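Local coordinates for poly-gamma-glutamate hydrolase (Bacillus phage phiNIT1, PDB 3A9L), which is a phage zinc peptidase that hydrolyses the gamma-glutamyl linkages of bacterial poly-gamma-glutamate, at residues H103-D108 with N112-G117. Sequence-based numbering, arbitrary orientation.
Sequences HGYKDD and NTLVGG. With ZN (zinc ion), chain C.
Tyr-105, at the end of strand 98-105, reaches Asn-112, just before strand 113-116, and Leu-114 within it without any backbone hydrogen bond between the two segments, because strand 162-167 lies between them in the mixed sheet of this open alpha/beta zinc-peptidase fold. That middle strand pairs through its backbone with both sides, Ile-166 with Tyr-105 and Ser-167 with Asn-112, and the phenol ring spans it, touching the side chains of Glu-165 and Ser-167. CG of Tyr-105 sits between the backbone N and the carbonyl carbon (chi1 77°), a torsion that places the ring where its outer atoms reach Asn-112 and Leu-114, beyond strand 162-167. Leu-114, which like the tyrosine also packs on Arg-143, lies roughly at right angles to the tyrosine side chain and brings one methyl to the far part of the ring, CD1 3.8 Å from CZ of Tyr-105. The phenol oxygen OH of Tyr-105 stands 3.5 Å from CB of Asn-112, a van der Waals contact, while the amide plane is turned 66° from the ring. ND2 of Asn-112 hydrogen-bonds to Glu-138, while OD1 accepts a weak, bent bond from the backbone N of Thr-113. Two residues before the tyrosine, the same strand delivers a ligand to the zinc, probably the catalytic metal of this peptidase, which His-40, Glu-45 and a water also bind; Glu-45 OE1 also accepts the backbone N-H of Gly-104. The zinc-bound water donates to the carbonyl O of Gly-104, and ND1 of His-103 binds the zinc ion at 2.1 Å.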
loop_
_atom_site.group_PDB
_atom_site.type_symbol
_atom_site.label_atom_id
_atom_site.label_comp_id
_atom_site.label_asym_id
_atom_site.label_seq_id
_atom_site.Cartn_x
_atom_site.Cartn_y
_atom_site.Cartn_z
ATOM N N HIS A 103 0.568 -16.635 -8.681
ATOM C CA HIS A 103 -0.761 -17.123 -9.086
ATOM C C HIS A 103 -1.117 -18.448 -8.512
ATOM O O HIS A 103 -0.249 -19.243 -8.117
ATOM C CB HIS A 103 -0.878 -17.197 -10.608
ATOM C CG HIS A 103 -1.009 -15.855 -11.258
ATOM N ND1 HIS A 103 -2.228 -15.290 -11.543
ATOM C CD2 HIS A 103 -0.070 -14.958 -11.655
ATOM C CE1 HIS A 103 -2.037 -14.100 -12.089
ATOM N NE2 HIS A 103 -0.739 -13.880 -12.174
ATOM N N GLY A 104 -2.420 -18.698 -8.442
ATOM C CA GLY A 104 -2.903 -20.010 -7.987
ATOM C C GLY A 104 -3.693 -20.726 -9.083
ATOM O O GLY A 104 -4.550 -20.123 -9.724
ATOM N N TYR A 105 -3.403 -22.003 -9.327
ATOM C CA TYR A 105 -4.223 -22.741 -10.294
ATOM C C TYR A 105 -4.766 -23.980 -9.602
ATOM O O TYR A 105 -4.200 -24.415 -8.600
ATOM C CB TYR A 105 -3.460 -23.043 -11.621
ATOM C CG TYR A 105 -2.453 -24.171 -11.540
ATOM C CD1 TYR A 105 -2.828 -25.489 -11.813
ATOM C CD2 TYR A 105 -1.118 -23.926 -11.186
ATOM C CE1 TYR A 105 -1.892 -26.540 -11.730
ATOM C CE2 TYR A 105 -0.175 -24.969 -11.110
ATOM C CZ TYR A 105 -0.571 -26.267 -11.383
ATOM O OH TYR A 105 0.348 -27.290 -11.299
ATOM N N LYS A 106 -5.878 -24.513 -10.115
ATOM C CA LYS A 106 -6.550 -25.656 -9.520
ATOM C C LYS A 106 -5.872 -26.984 -9.861
ATOM O O LYS A 106 -5.765 -27.391 -11.026
ATOM C CB LYS A 106 -8.035 -25.686 -9.920
ATOM C CG LYS A 106 -8.946 -26.461 -8.944
ATOM C CD LYS A 106 -10.353 -25.861 -8.945
ATOM C CE LYS A 106 -11.164 -26.282 -7.739
ATOM N NZ LYS A 106 -11.344 -27.756 -7.681
ATOM N N ASP A 107 -5.349 -27.613 -8.828
ATOM C CA ASP A 107 -4.965 -29.010 -8.909
ATOM C C ASP A 107 -4.788 -29.383 -7.475
ATOM O O ASP A 107 -3.740 -29.140 -6.898
ATOM C CB ASP A 107 -3.673 -29.251 -9.697
ATOM C CG ASP A 107 -3.370 -30.735 -9.874
ATOM O OD1 ASP A 107 -4.196 -31.580 -9.421
ATOM O OD2 ASP A 107 -2.313 -31.061 -10.453
ATOM N N ASP A 108 -5.839 -29.941 -6.893
ATOM C CA ASP A 108 -5.794 -30.380 -5.507
ATOM C C ASP A 108 -5.027 -31.690 -5.371
ATOM O O ASP A 108 -4.821 -32.188 -4.258
ATOM C CB ASP A 108 -7.218 -30.595 -4.988
ATOM C CG ASP A 108 -7.975 -29.297 -4.777
ATOM O OD1 ASP A 108 -7.420 -28.362 -4.168
ATOM O OD2 ASP A 108 -9.156 -29.236 -5.184
ATOM N N ASN A 112 2.744 -28.683 -7.534
ATOM C CA ASN A 112 3.572 -28.231 -8.616
ATOM C C ASN A 112 3.550 -26.725 -8.780
ATOM O O ASN A 112 2.564 -26.064 -8.427
ATOM C CB ASN A 112 3.136 -28.906 -9.924
ATOM C CG ASN A 112 4.252 -29.005 -10.897
ATOM O OD1 ASN A 112 5.362 -28.613 -10.606
ATOM N ND2 ASN A 112 3.972 -29.539 -12.074
ATOM N N THR A 113 4.638 -26.208 -9.341
ATOM C CA THR A 113 4.750 -24.824 -9.755
ATOM C C THR A 113 5.221 -24.746 -11.216
ATOM O O THR A 113 6.231 -25.352 -11.572
ATOM C CB THR A 113 5.721 -24.037 -8.845
ATOM O OG1 THR A 113 5.215 -24.046 -7.494
ATOM C CG2 THR A 113 5.861 -22.600 -9.339
ATOM N N LEU A 114 4.467 -23.984 -12.020
ATOM C CA LEU A 114 4.688 -23.807 -13.449
ATOM C C LEU A 114 5.110 -22.365 -13.679
ATOM O O LEU A 114 4.318 -21.421 -13.487
ATOM C CB LEU A 114 3.419 -24.159 -14.259
ATOM C CG LEU A 114 2.708 -25.484 -13.910
ATOM C CD1 LEU A 114 1.345 -25.578 -14.577
ATOM C CD2 LEU A 114 3.580 -26.689 -14.292
ATOM N N VAL A 115 6.377 -22.204 -14.064
ATOM C CA VAL A 115 7.009 -20.888 -14.110
ATOM C C VAL A 115 7.178 -20.430 -15.562
ATOM O O VAL A 115 7.771 -21.136 -16.379
ATOM C CB VAL A 115 8.387 -20.917 -13.410
ATOM C CG1 VAL A 115 8.919 -19.500 -13.178
ATOM C CG2 VAL A 115 8.302 -21.669 -12.084
ATOM N N GLY A 116 6.669 -19.245 -15.871
ATOM C CA GLY A 116 6.860 -18.683 -17.198
ATOM C C GLY A 116 7.150 -17.213 -17.123
ATOM O O GLY A 116 7.650 -16.716 -16.110
ATOM N N GLY A 117 6.798 -16.500 -18.181
ATOM C CA GLY A 117 7.105 -15.091 -18.275
ATOM C C GLY A 117 8.250 -14.917 -19.268
ATOM O O GLY A 117 8.848 -15.909 -19.703
HETATM ZN ZN ZN C . -4.180 -15.974 -11.211
HETATM O O HOH W 1 -3.840 -18.126 -11.869
#